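Local coordinates for protein BlEst2 (Bacillus licheniformis, PDB 6WPX) that probably hydrolyses ester bonds as a lipase or esterase, captured here in a propeptide form whose C-terminal domain has autoinhibitory effects, at residues P49-H54 with A100-I105; G55-S60 with Q171-V176; N76-A81 with V266-L271; S151-L156 with L217-V222. All blocks are in the same frame, centred on the assembly; numbering follows the deposited sequence.

Contact 1. Residues P49-H54 with A100-I105; sequences PIVFVH and AKLREI
Val51 holds CG1 anti to its backbone N (chi1 174°), which leaves CG2 beside that nitrogen, and Ile105 holds CG1 anti to its carbonyl carbon (chi1 -61°), which puts CG2 anti to the backbone N, beside the carbonyl carbon. Both side chains leave their backbones toward the partner and come together tip to tip, strand against helix. The tightest touch is methyl to methyl, Val51 CG2 to Ile105 CG2 at 3.7 Å. Ile105 CD1, at the end of a nearly extended chain, then lies 4.1 Å from Val51 CG1 and as far from Val51 CG2, so it sits across the fork of the valine. Leu102, one helical turn earlier, adds a looser touch: its CD2 stands 4.2 Å from Val51 CG2.

Strand 50-53 runs in the parallel part of the large sheet, between strands 80-83 and 113-118. Helix 91-109 is the helix of the beta-alpha-beta crossover that joins those two strands, and so it passes over the strand lying between them, as expected in an alpha/beta hydrolase fold. Val51 also packs on Ala81 and Leu115 of the flanking strands, while Ile105 also packs on Trp34 of strand 34-36.

The polar ends of Lys101 and Glu104 point off the strand-facing side of the helix. There Lys101 NZ and Glu104 OE2 make a long salt bridge of 3.9 Å, and Glu104 OE1 accepts from Trp34 NE1. Between strand and helix only branched aliphatic carbons meet, with no hydrogen bond across, so the pairing depends on shape and on exclusion of water.

Contact 2. Residues G55-S60 with Q171-V176; sequences GLNGSS and QKNDAV
Leu56 belongs to a type II beta turn running from Gly55 to Gly58, in the loop that leaves strand 50-53, and it packs on Ala175 and Val176 in the first turn of helix 174-178. The turn is closed by Gly58 N to Gly55 O at 3.1 Å. With CG anti to the backbone N (chi1 174°), the leucine extends toward the helix, where its CD1 rests 3.6 Å from Ala175 CB and 3.9 Å from Val176 CG2. CD2 takes the looser share, 4.2 Å from that same Val176 CG2, as the two side chains slant over one another.

In many lipases of the alpha/beta hydrolase fold, the loop after this strand helps to shape the oxyanion hole, and here it probably lies near the active site. Asn173, whose amide stands almost perpendicular to that of Asn57, is the N-cap of the helix. Its OD1 accepts Val176 N at 2.9 Å in an almost straight bond, 172° at the hydrogen. Replacing Asn173 with an alanine would probably leave Val176 N without its capping acceptor and let the start of the helix fray just where Leu56 packs. Farther along the loop, Ser60 OG bonds to Asp84 OD1.

Contact 3. Residues N76-A81 with V266-L271; sequences NGYDAA and VFMPLL
Tyr78 lays one face of its ring against Leu271, the two side chains coming from opposite directions. From its CB, the torsion chi1 of -79° sets CG anti to the carbonyl carbon and aims the ring at the 266-271 segment. CD1 and CD2 begin the contact loosely, each 4.2 Å from Leu271 CD1. Farther out, CE1 and CE2 close in on that methyl, and CZ comes nearest, 3.4 Å from Leu271 CD1. This is a CH-pi contact: Leu271 CD1 stands 3.7 Å from the centroid of the Tyr78 ring, 20° off its normal. At the tip, Tyr78 OH lies 3.6 Å from Leu271 CB.

Met268 approaches the same ring obliquely, Tyr78 CE1 to Met268 CG being 4.4 Å, and carries its sulfur on to Asn76. Met268 SD sits 3.7 Å from Asn76 OD1, a packing touch, while Asn76 ND2 donates a hydrogen bond to Gln72 O. With an alanine in place of Tyr78, Leu271 CD1 would probably lose its aromatic surface and a gap would open beside Phe264 and Ile50, which also touch the tyrosine.

The geometry around Asn76 and Gly77 fits a Schellman motif: Tyr78 N reaches back to Ala73 O and Gly77 N to Trp74 O. Gly77, with positive phi, ends helix 69-75 there and turns the chain into strand 80-83, a helix-to-strand link of the alpha/beta fold.

Contact 4. Residues S151-L156 with L217-V222; sequences SQLADL and LFFGGV
Apolar packing carries this meeting of two helix beginnings, with Leu153 and Leu156 on one and Phe219 on the other. Leu153 and Phe219 run antiparallel alongside one another, and Leu153 CD2 ends 4.0 Å from Phe219 CE2, oblique to the ring. Leu156 comes at the ring differently: its CD2 lies near the ring plane at the edge, 3.9 Å from Phe219 CZ. The phenylalanine reaches both leucines because its CG is anti to the backbone N (chi1 161°), which carries the ring out from its helix.

A second kind of touch is side chain to backbone. The other methyl of Leu153, CD1, lies 4.1 Å from Gly220 CA, so here the leucine meets main chain directly. Elsewhere side chains must span the distance, since the axes of helices 152-156 and 218-222 come no closer than 11.6 Å and cross at 103°.

Both helices belong to the insertions and connections around the large mixed sheet, helix 152-157 following strand 138-144. Strands from the later part of the chain, probably of the autoinhibitory C-terminal domain, close over the contact: Ile382 packs on both Leu156 and Phe219, and His317 meets the Phe219 ring edge-to-face.

No hydrogen bond joins the two segments. Asp155 OD2 bonds outward to Thr181 OG1. Ser151 is the N-cap of its helix, and its OG accepts Ala154 N at 3.1 Å with an angle of 152° at the hydrogen; Leu153 N adds a weak bond to the same oxygen.

Contacts 1 and 3 are built on the large mixed sheet, their centres 14 Å apart, and share its neighbouring strands 50-53 and 80-83, joined where Ile50 O meets Ala81 N at 2.8 Å. Contact 2 takes up the chain directly after 49-54; its centre lies 19 Å from that of contact 1. Its helix start touches contact 4, centre to centre 15 Å, through Val176 O and Ala154 CB. Contact 4 is about 30 Å from the centres of contacts 1 and 3. Along the chain the segments of contacts 1, 2 and 3 alternate, as do those of 2 and 4; contact 1 closes before contact 4 opens, inside contact 3. The four run from sheet core toward the later beta sheets.

Contact 1. Residues P49-H54 with A100-I105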
loop_
_atom_site.group_PDB
_atom_site.type_symbol
_atom_site.label_atom_id
_atom_site.label_comp_id
_atom_site.label_asym_id
_atom_site.label_seq_id
_atom_site.Cartn_x
_atom_site.Cartn_y
_atom_site.Cartn_z
ATOM N N PRO A 49 10.965 -22.913 -16.364
ATOM C CA PRO A 49 11.032 -22.928 -14.898
ATOM C C PRO A 49 10.480 -21.611 -14.323
ATOM O O PRO A 49 10.509 -20.565 -14.980
ATOM C CB PRO A 49 12.537 -23.046 -14.612
ATOM C CG PRO A 49 13.144 -23.540 -15.944
ATOM C CD PRO A 49 12.314 -22.886 -16.975
ATOM N N ILE A 50 9.956 -21.668 -13.103
ATOM C CA ILE A 50 9.411 -20.460 -12.469
ATOM C C ILE A 50 10.341 -19.982 -11.393
ATOM O O ILE A 50 10.719 -20.760 -10.526
ATOM C CB ILE A 50 7.991 -20.690 -11.889
ATOM C CG1 ILE A 50 7.005 -21.238 -12.929
ATOM C CG2 ILE A 50 7.471 -19.421 -11.222
ATOM C CD1 ILE A 50 5.860 -22.030 -12.275
ATOM N N VAL A 51 10.645 -18.689 -11.397
ATOM C CA VAL A 51 11.395 -18.064 -10.313
ATOM C C VAL A 51 10.373 -17.295 -9.477
ATOM O O VAL A 51 9.718 -16.381 -9.981
ATOM C CB VAL A 51 12.556 -17.167 -10.797
ATOM C CG1 VAL A 51 13.213 -16.434 -9.617
ATOM C CG2 VAL A 51 13.580 -17.993 -11.551
ATOM N N PHE A 52 10.236 -17.687 -8.204
ATOM C CA PHE A 52 9.299 -17.058 -7.272
ATOM C C PHE A 52 9.995 -15.948 -6.535
ATOM O O PHE A 52 11.066 -16.162 -5.965
ATOM C CB PHE A 52 8.683 -18.098 -6.327
ATOM C CG PHE A 52 7.721 -19.021 -7.041
ATOM C CD1 PHE A 52 6.375 -18.672 -7.196
ATOM C CD2 PHE A 52 8.153 -20.239 -7.559
ATOM C CE1 PHE A 52 5.485 -19.533 -7.846
ATOM C CE2 PHE A 52 7.248 -21.118 -8.174
ATOM C CZ PHE A 52 5.923 -20.753 -8.316
ATOM N N VAL A 53 9.416 -14.731 -6.617
ATOM C CA VAL A 53 9.996 -13.511 -6.048
ATOM C C VAL A 53 9.093 -12.952 -4.949
ATOM O O VAL A 53 7.947 -12.590 -5.220
ATOM C CB VAL A 53 10.347 -12.463 -7.140
ATOM C CG1 VAL A 53 11.064 -11.241 -6.534
ATOM C CG2 VAL A 53 11.209 -13.080 -8.243
ATOM N N HIS A 54 9.606 -12.927 -3.707
ATOM C CA HIS A 54 8.877 -12.436 -2.534
ATOM C C HIS A 54 8.662 -10.903 -2.574
ATOM O O HIS A 54 9.240 -10.189 -3.408
ATOM C CB HIS A 54 9.617 -12.814 -1.244
ATOM C CG HIS A 54 10.940 -12.100 -1.110
ATOM N ND1 HIS A 54 11.018 -10.803 -0.632
ATOM C CD2 HIS A 54 12.181 -12.517 -1.449
ATOM C CE1 HIS A 54 12.308 -10.489 -0.660
ATOM N NE2 HIS A 54 13.042 -11.492 -1.155
ATOM N N ALA A 100 21.263 -9.892 -11.655
ATOM C CA ALA A 100 22.535 -10.610 -11.515
ATOM C C ALA A 100 22.291 -12.103 -11.258
ATOM O O ALA A 100 22.919 -12.938 -11.911
ATOM C CB ALA A 100 23.359 -10.002 -10.392
ATOM N N LYS A 101 21.323 -12.441 -10.376
ATOM C CA LYS A 101 21.022 -13.841 -10.055
ATOM C C LYS A 101 20.248 -14.529 -11.145
ATOM O O LYS A 101 20.422 -15.729 -11.315
ATOM C CB LYS A 101 20.333 -13.996 -8.682
ATOM C CG LYS A 101 21.050 -13.300 -7.500
ATOM C CD LYS A 101 22.476 -13.820 -7.250
ATOM C CE LYS A 101 23.189 -13.036 -6.168
ATOM N NZ LYS A 101 24.503 -13.649 -5.881
ATOM N N LEU A 102 19.424 -13.786 -11.923
ATOM C CA LEU A 102 18.670 -14.372 -13.039
ATOM C C LEU A 102 19.626 -14.908 -14.104
ATOM O O LEU A 102 19.330 -15.913 -14.728
ATOM C CB LEU A 102 17.644 -13.404 -13.639
ATOM C CG LEU A 102 16.385 -13.143 -12.796
ATOM C CD1 LEU A 102 15.597 -11.973 -13.375
ATOM C CD2 LEU A 102 15.508 -14.386 -12.705
ATOM N N ARG A 103 20.809 -14.296 -14.242
ATOM C CA ARG A 103 21.831 -14.798 -15.156
ATOM C C ARG A 103 22.272 -16.204 -14.679
ATOM O O ARG A 103 22.363 -17.115 -15.501
ATOM C CB ARG A 103 23.023 -13.819 -15.220
ATOM C CG ARG A 103 24.046 -14.280 -16.245
ATOM C CD ARG A 103 25.269 -13.413 -16.340
ATOM N NE ARG A 103 26.253 -14.002 -17.256
ATOM C CZ ARG A 103 26.230 -13.894 -18.587
ATOM N NH1 ARG A 103 25.238 -13.251 -19.193
ATOM N NH2 ARG A 103 27.178 -14.466 -19.320
ATOM N N GLU A 104 22.518 -16.379 -13.355
ATOM C CA GLU A 104 22.907 -17.667 -12.747
ATOM C C GLU A 104 21.756 -18.677 -12.851
ATOM O O GLU A 104 21.989 -19.855 -13.113
ATOM C CB GLU A 104 23.262 -17.502 -11.263
ATOM C CG GLU A 104 24.396 -16.541 -10.957
ATOM C CD GLU A 104 24.664 -16.364 -9.476
ATOM O OE1 GLU A 104 23.977 -17.005 -8.648
ATOM O OE2 GLU A 104 25.560 -15.556 -9.140
ATOM N N ILE A 105 20.515 -18.221 -12.657
ATOM C CA ILE A 105 19.354 -19.103 -12.749
ATOM C C ILE A 105 19.176 -19.584 -14.199
ATOM O O ILE A 105 18.949 -20.778 -14.428
ATOM C CB ILE A 105 18.084 -18.453 -12.148
ATOM C CG1 ILE A 105 18.292 -18.129 -10.641
ATOM C CG2 ILE A 105 16.877 -19.366 -12.345
ATOM C CD1 ILE A 105 17.253 -17.065 -10.012
#

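Contact 2. Residues G55-S60 with Q171-V176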
loop_
_atom_site.group_PDB
_atom_site.type_symbol
_atom_site.label_atom_id
_atom_site.label_comp_id
_atom_site.label_asym_id
_atom_site.label_seq_id
_atom_site.Cartn_x
_atom_site.Cartn_y
_atom_site.Cartn_z
ATOM N N GLY A 55 7.926 -10.414 -1.588
ATOM C CA GLY A 55 7.610 -9.000 -1.480
ATOM C C GLY A 55 8.306 -8.303 -0.342
ATOM O O GLY A 55 9.290 -8.797 0.227
ATOM N N LEU A 56 7.746 -7.159 -0.001
ATOM C CA LEU A 56 8.216 -6.281 1.044
ATOM C C LEU A 56 8.433 -7.000 2.371
ATOM O O LEU A 56 7.533 -7.689 2.846
ATOM C CB LEU A 56 7.220 -5.119 1.191
ATOM C CG LEU A 56 7.495 -4.155 2.362
ATOM C CD1 LEU A 56 8.740 -3.345 2.130
ATOM C CD2 LEU A 56 6.298 -3.237 2.587
ATOM N N ASN A 57 9.636 -6.831 2.951
ATOM C CA ASN A 57 10.062 -7.368 4.247
ATOM C C ASN A 57 9.974 -8.912 4.308
ATOM O O ASN A 57 9.888 -9.518 5.373
ATOM C CB ASN A 57 9.314 -6.669 5.404
ATOM C CG ASN A 57 9.542 -5.157 5.511
ATOM O OD1 ASN A 57 10.652 -4.613 5.245
ATOM N ND2 ASN A 57 8.524 -4.444 5.980
ATOM N N GLY A 58 10.057 -9.545 3.149
ATOM C CA GLY A 58 9.949 -10.991 3.081
ATOM C C GLY A 58 11.203 -11.651 2.608
ATOM O O GLY A 58 12.230 -10.996 2.440
ATOM N N SER A 59 11.100 -12.958 2.348
ATOM C CA SER A 59 12.160 -13.790 1.815
ATOM C C SER A 59 11.498 -14.921 1.059
ATOM O O SER A 59 10.269 -15.005 1.029
ATOM C CB SER A 59 13.005 -14.355 2.955
ATOM O OG SER A 59 12.283 -15.360 3.651
ATOM N N SER A 60 12.305 -15.838 0.525
ATOM C CA SER A 60 11.832 -17.030 -0.173
ATOM C C SER A 60 10.901 -17.895 0.726
ATOM O O SER A 60 10.093 -18.646 0.208
ATOM C CB SER A 60 13.022 -17.847 -0.669
ATOM O OG SER A 60 13.848 -18.245 0.414
ATOM N N GLN A 171 9.606 1.227 10.234
ATOM C CA GLN A 171 8.982 0.987 8.933
ATOM C C GLN A 171 9.500 1.932 7.862
ATOM O O GLN A 171 9.102 1.813 6.705
ATOM C CB GLN A 171 7.434 0.985 9.022
ATOM C CG GLN A 171 6.791 2.350 9.222
ATOM C CD GLN A 171 5.311 2.249 9.484
ATOM O OE1 GLN A 171 4.847 2.405 10.614
ATOM N NE2 GLN A 171 4.532 1.989 8.446
ATOM N N LYS A 172 10.349 2.890 8.230
ATOM C CA LYS A 172 10.906 3.745 7.211
ATOM C C LYS A 172 12.226 3.149 6.796
ATOM O O LYS A 172 13.164 3.030 7.593
ATOM C CB LYS A 172 11.024 5.211 7.630
ATOM C CG LYS A 172 9.680 5.932 7.709
ATOM C CD LYS A 172 9.851 7.352 8.252
ATOM C CE LYS A 172 8.705 8.234 7.812
ATOM N NZ LYS A 172 8.674 9.526 8.550
ATOM N N ASN A 173 12.246 2.660 5.571
ATOM C CA ASN A 173 13.429 2.103 4.956
ATOM C C ASN A 173 13.252 2.376 3.476
ATOM O O ASN A 173 12.199 2.870 3.066
ATOM C CB ASN A 173 13.604 0.606 5.287
ATOM C CG ASN A 173 12.416 -0.267 4.923
ATOM O OD1 ASN A 173 11.870 -0.185 3.839
ATOM N ND2 ASN A 173 12.009 -1.148 5.808
ATOM N N ASP A 174 14.287 2.089 2.690
ATOM C CA ASP A 174 14.305 2.339 1.267
ATOM C C ASP A 174 13.185 1.625 0.532
ATOM O O ASP A 174 12.687 2.195 -0.434
ATOM C CB ASP A 174 15.646 1.911 0.691
ATOM C CG ASP A 174 16.821 2.821 1.016
ATOM O OD1 ASP A 174 16.602 3.870 1.656
ATOM O OD2 ASP A 174 17.944 2.517 0.562
ATOM N N ALA A 175 12.802 0.394 0.965
ATOM C CA ALA A 175 11.742 -0.398 0.321
ATOM C C ALA A 175 10.388 0.230 0.474
ATOM O O ALA A 175 9.747 0.473 -0.544
ATOM C CB ALA A 175 11.734 -1.839 0.819
ATOM N N VAL A 176 9.977 0.577 1.714
ATOM C CA VAL A 176 8.681 1.229 1.993
ATOM C C VAL A 176 8.603 2.600 1.308
ATOM O O VAL A 176 7.577 2.939 0.725
ATOM C CB VAL A 176 8.358 1.307 3.523
ATOM C CG1 VAL A 176 6.959 1.889 3.762
ATOM C CG2 VAL A 176 8.468 -0.077 4.180
#

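Contact 3. Residues N76-A81 with V266-L271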
loop_
_atom_site.group_PDB
_atom_site.type_symbol
_atom_site.label_atom_id
_atom_site.label_comp_id
_atom_site.label_asym_id
_atom_site.label_seq_id
_atom_site.Cartn_x
_atom_site.Cartn_y
_atom_site.Cartn_z
ATOM N N ASN A 76 2.690 -30.034 -11.015
ATOM C CA ASN A 76 2.142 -29.610 -12.289
ATOM C C ASN A 76 3.196 -29.596 -13.390
ATOM O O ASN A 76 2.942 -29.085 -14.478
ATOM C CB ASN A 76 1.409 -28.285 -12.153
ATOM C CG ASN A 76 0.047 -28.438 -11.480
ATOM O OD1 ASN A 76 -0.861 -29.032 -12.036
ATOM N ND2 ASN A 76 -0.105 -27.977 -10.238
ATOM N N GLY A 77 4.368 -30.170 -13.101
ATOM C CA GLY A 77 5.453 -30.360 -14.062
ATOM C C GLY A 77 6.363 -29.173 -14.283
ATOM O O GLY A 77 7.070 -29.121 -15.295
ATOM N N TYR A 78 6.375 -28.234 -13.324
ATOM C CA TYR A 78 7.212 -27.060 -13.408
ATOM C C TYR A 78 8.402 -27.129 -12.493
ATOM O O TYR A 78 8.267 -27.368 -11.290
ATOM C CB TYR A 78 6.431 -25.763 -13.105
ATOM C CG TYR A 78 5.593 -25.287 -14.265
ATOM C CD1 TYR A 78 4.335 -25.821 -14.502
ATOM C CD2 TYR A 78 6.089 -24.354 -15.168
ATOM C CE1 TYR A 78 3.574 -25.420 -15.597
ATOM C CE2 TYR A 78 5.337 -23.945 -16.270
ATOM C CZ TYR A 78 4.079 -24.481 -16.478
ATOM O OH TYR A 78 3.336 -24.118 -17.574
ATOM N N ASP A 79 9.568 -26.873 -13.055
ATOM C CA ASP A 79 10.769 -26.689 -12.246
ATOM C C ASP A 79 10.650 -25.280 -11.693
ATOM O O ASP A 79 9.878 -24.463 -12.226
ATOM C CB ASP A 79 12.044 -26.865 -13.056
ATOM C CG ASP A 79 12.397 -28.322 -13.198
ATOM O OD1 ASP A 79 12.501 -29.025 -12.147
ATOM O OD2 ASP A 79 12.566 -28.766 -14.344
ATOM N N ALA A 80 11.345 -25.012 -10.573
ATOM C CA ALA A 80 11.201 -23.723 -9.923
ATOM C C ALA A 80 12.437 -23.361 -9.166
ATOM O O ALA A 80 13.240 -24.234 -8.846
ATOM C CB ALA A 80 9.993 -23.750 -8.972
ATOM N N ALA A 81 12.601 -22.065 -8.885
ATOM C CA ALA A 81 13.708 -21.526 -8.091
ATOM C C ALA A 81 13.127 -20.425 -7.207
ATOM O O ALA A 81 12.080 -19.873 -7.520
ATOM C CB ALA A 81 14.823 -20.992 -8.991
ATOM N N VAL A 266 -4.735 -20.943 -10.839
ATOM C CA VAL A 266 -5.270 -19.741 -11.471
ATOM C C VAL A 266 -4.245 -19.132 -12.432
ATOM O O VAL A 266 -4.597 -18.837 -13.563
ATOM C CB VAL A 266 -5.819 -18.695 -10.453
ATOM C CG1 VAL A 266 -6.360 -17.454 -11.195
ATOM C CG2 VAL A 266 -6.903 -19.316 -9.560
ATOM N N PHE A 267 -2.990 -18.961 -12.011
ATOM C CA PHE A 267 -2.014 -18.404 -12.949
ATOM C C PHE A 267 -1.355 -19.476 -13.814
ATOM O O PHE A 267 -0.643 -19.114 -14.729
ATOM C CB PHE A 267 -0.983 -17.485 -12.254
ATOM C CG PHE A 267 -0.081 -18.103 -11.212
ATOM C CD1 PHE A 267 0.966 -18.947 -11.585
ATOM C CD2 PHE A 267 -0.212 -17.764 -9.860
ATOM C CE1 PHE A 267 1.812 -19.502 -10.622
ATOM C CE2 PHE A 267 0.641 -18.318 -8.902
ATOM C CZ PHE A 267 1.649 -19.174 -9.288
ATOM N N MET A 268 -1.595 -20.775 -13.568
ATOM C CA MET A 268 -1.007 -21.854 -14.393
ATOM C C MET A 268 -1.266 -21.647 -15.912
ATOM O O MET A 268 -0.288 -21.698 -16.663
ATOM C CB MET A 268 -1.383 -23.245 -13.937
ATOM C CG MET A 268 -0.643 -24.352 -14.729
ATOM S SD MET A 268 -1.063 -26.010 -14.208
ATOM C CE MET A 268 -2.807 -26.099 -14.697
ATOM N N PRO A 269 -2.491 -21.312 -16.382
ATOM C CA PRO A 269 -2.651 -21.014 -17.826
ATOM C C PRO A 269 -1.836 -19.780 -18.247
ATOM O O PRO A 269 -1.385 -19.715 -19.379
ATOM C CB PRO A 269 -4.157 -20.727 -17.987
ATOM C CG PRO A 269 -4.660 -20.517 -16.654
ATOM C CD PRO A 269 -3.787 -21.222 -15.674
ATOM N N LEU A 270 -1.634 -18.830 -17.336
ATOM C CA LEU A 270 -0.876 -17.591 -17.597
ATOM C C LEU A 270 0.615 -17.865 -17.747
ATOM O O LEU A 270 1.345 -17.020 -18.252
ATOM C CB LEU A 270 -1.118 -16.513 -16.501
ATOM C CG LEU A 270 -2.572 -16.173 -16.170
ATOM C CD1 LEU A 270 -2.646 -14.948 -15.289
ATOM C CD2 LEU A 270 -3.426 -15.963 -17.417
ATOM N N LEU A 271 1.064 -19.064 -17.346
ATOM C CA LEU A 271 2.462 -19.431 -17.510
ATOM C C LEU A 271 2.772 -19.698 -18.982
ATOM O O LEU A 271 3.923 -19.581 -19.360
ATOM C CB LEU A 271 2.818 -20.693 -16.673
ATOM C CG LEU A 271 2.640 -20.595 -15.153
ATOM C CD1 LEU A 271 2.737 -21.989 -14.509
ATOM C CD2 LEU A 271 3.645 -19.643 -14.531
#

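Contact 4. Residues S151-L156 with L217-V222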
loop_
_atom_site.group_PDB
_atom_site.type_symbol
_atom_site.label_atom_id
_atom_site.label_comp_id
_atom_site.label_asym_id
_atom_site.label_seq_id
_atom_site.Cartn_x
_atom_site.Cartn_y
_atom_site.Cartn_z
ATOM N N SER A 151 1.578 2.296 -3.023
ATOM C CA SER A 151 0.763 1.957 -1.884
ATOM C C SER A 151 0.321 3.218 -1.130
ATOM O O SER A 151 1.176 3.993 -0.677
ATOM C CB SER A 151 1.556 1.043 -0.956
ATOM O OG SER A 151 0.867 0.945 0.276
ATOM N N GLN A 152 -1.008 3.418 -0.998
ATOM C CA GLN A 152 -1.558 4.556 -0.223
ATOM C C GLN A 152 -1.233 4.374 1.274
ATOM O O GLN A 152 -1.169 5.347 2.018
ATOM C CB GLN A 152 -3.066 4.752 -0.444
ATOM C CG GLN A 152 -3.443 5.107 -1.910
ATOM C CD GLN A 152 -3.806 3.859 -2.710
ATOM O OE1 GLN A 152 -3.329 2.742 -2.439
ATOM N NE2 GLN A 152 -4.639 4.038 -3.737
ATOM N N LEU A 153 -0.982 3.127 1.687
ATOM C CA LEU A 153 -0.571 2.818 3.057
ATOM C C LEU A 153 0.881 3.263 3.268
ATOM O O LEU A 153 1.215 3.742 4.351
ATOM C CB LEU A 153 -0.762 1.334 3.349
ATOM C CG LEU A 153 -2.236 0.910 3.512
ATOM C CD1 LEU A 153 -2.356 -0.622 3.505
ATOM C CD2 LEU A 153 -2.838 1.510 4.820
ATOM N N ALA A 154 1.738 3.141 2.216
ATOM C CA ALA A 154 3.098 3.664 2.302
ATOM C C ALA A 154 3.019 5.196 2.361
ATOM O O ALA A 154 3.762 5.787 3.126
ATOM C CB ALA A 154 3.945 3.208 1.112
ATOM N N ASP A 155 2.077 5.830 1.601
ATOM C CA ASP A 155 1.888 7.286 1.639
ATOM C C ASP A 155 1.529 7.698 3.045
ATOM O O ASP A 155 2.047 8.700 3.540
ATOM C CB ASP A 155 0.768 7.743 0.705
ATOM C CG ASP A 155 1.070 7.504 -0.744
ATOM O OD1 ASP A 155 2.225 7.158 -1.058
ATOM O OD2 ASP A 155 0.167 7.709 -1.575
ATOM N N LEU A 156 0.649 6.909 3.685
ATOM C CA LEU A 156 0.223 7.123 5.065
ATOM C C LEU A 156 1.401 7.029 6.024
ATOM O O LEU A 156 1.571 7.938 6.842
ATOM C CB LEU A 156 -0.913 6.148 5.473
ATOM C CG LEU A 156 -1.359 6.190 6.937
ATOM C CD1 LEU A 156 -2.011 7.545 7.302
ATOM C CD2 LEU A 156 -2.328 5.030 7.247
ATOM N N LEU A 217 -5.695 -7.748 8.162
ATOM C CA LEU A 217 -5.905 -6.896 6.967
ATOM C C LEU A 217 -7.242 -6.156 7.009
ATOM O O LEU A 217 -7.694 -5.632 5.988
ATOM C CB LEU A 217 -5.745 -7.716 5.661
ATOM C CG LEU A 217 -4.343 -8.295 5.361
ATOM C CD1 LEU A 217 -4.431 -9.407 4.292
ATOM C CD2 LEU A 217 -3.388 -7.208 4.884
ATOM N N PHE A 218 -7.860 -6.096 8.185
ATOM C CA PHE A 218 -9.109 -5.324 8.357
ATOM C C PHE A 218 -8.790 -3.826 8.214
ATOM O O PHE A 218 -9.354 -3.202 7.347
ATOM C CB PHE A 218 -9.793 -5.580 9.697
ATOM C CG PHE A 218 -11.090 -4.828 9.800
ATOM C CD1 PHE A 218 -12.162 -5.155 8.992
ATOM C CD2 PHE A 218 -11.226 -3.743 10.647
ATOM C CE1 PHE A 218 -13.351 -4.455 9.070
ATOM C CE2 PHE A 218 -12.418 -3.050 10.736
ATOM C CZ PHE A 218 -13.471 -3.401 9.939
ATOM N N PHE A 219 -7.901 -3.301 9.057
ATOM C CA PHE A 219 -7.512 -1.871 8.988
ATOM C C PHE A 219 -7.065 -1.503 7.570
ATOM O O PHE A 219 -7.623 -0.601 7.036
ATOM C CB PHE A 219 -6.437 -1.456 9.989
ATOM C CG PHE A 219 -5.770 -0.167 9.582
ATOM C CD1 PHE A 219 -6.453 1.032 9.636
ATOM C CD2 PHE A 219 -4.479 -0.160 9.082
ATOM C CE1 PHE A 219 -5.853 2.205 9.220
ATOM C CE2 PHE A 219 -3.880 1.021 8.682
ATOM C CZ PHE A 219 -4.572 2.202 8.745
ATOM N N GLY A 220 -6.063 -2.196 7.028
ATOM C CA GLY A 220 -5.583 -1.933 5.666
ATOM C C GLY A 220 -6.722 -1.944 4.655
ATOM O O GLY A 220 -6.762 -1.094 3.823
ATOM N N GLY A 221 -7.608 -2.930 4.767
ATOM C CA GLY A 221 -8.754 -3.054 3.869
ATOM C C GLY A 221 -9.722 -1.885 3.920
ATOM O O GLY A 221 -10.072 -1.325 2.882
ATOM N N VAL A 222 -10.150 -1.490 5.118
ATOM C CA VAL A 222 -11.105 -0.380 5.272
ATOM C C VAL A 222 -10.422 0.955 4.970
ATOM O O VAL A 222 -11.067 1.845 4.460
ATOM C CB VAL A 222 -11.892 -0.384 6.617
ATOM C CG1 VAL A 222 -12.672 -1.695 6.802
ATOM C CG2 VAL A 222 -10.979 -0.144 7.796
#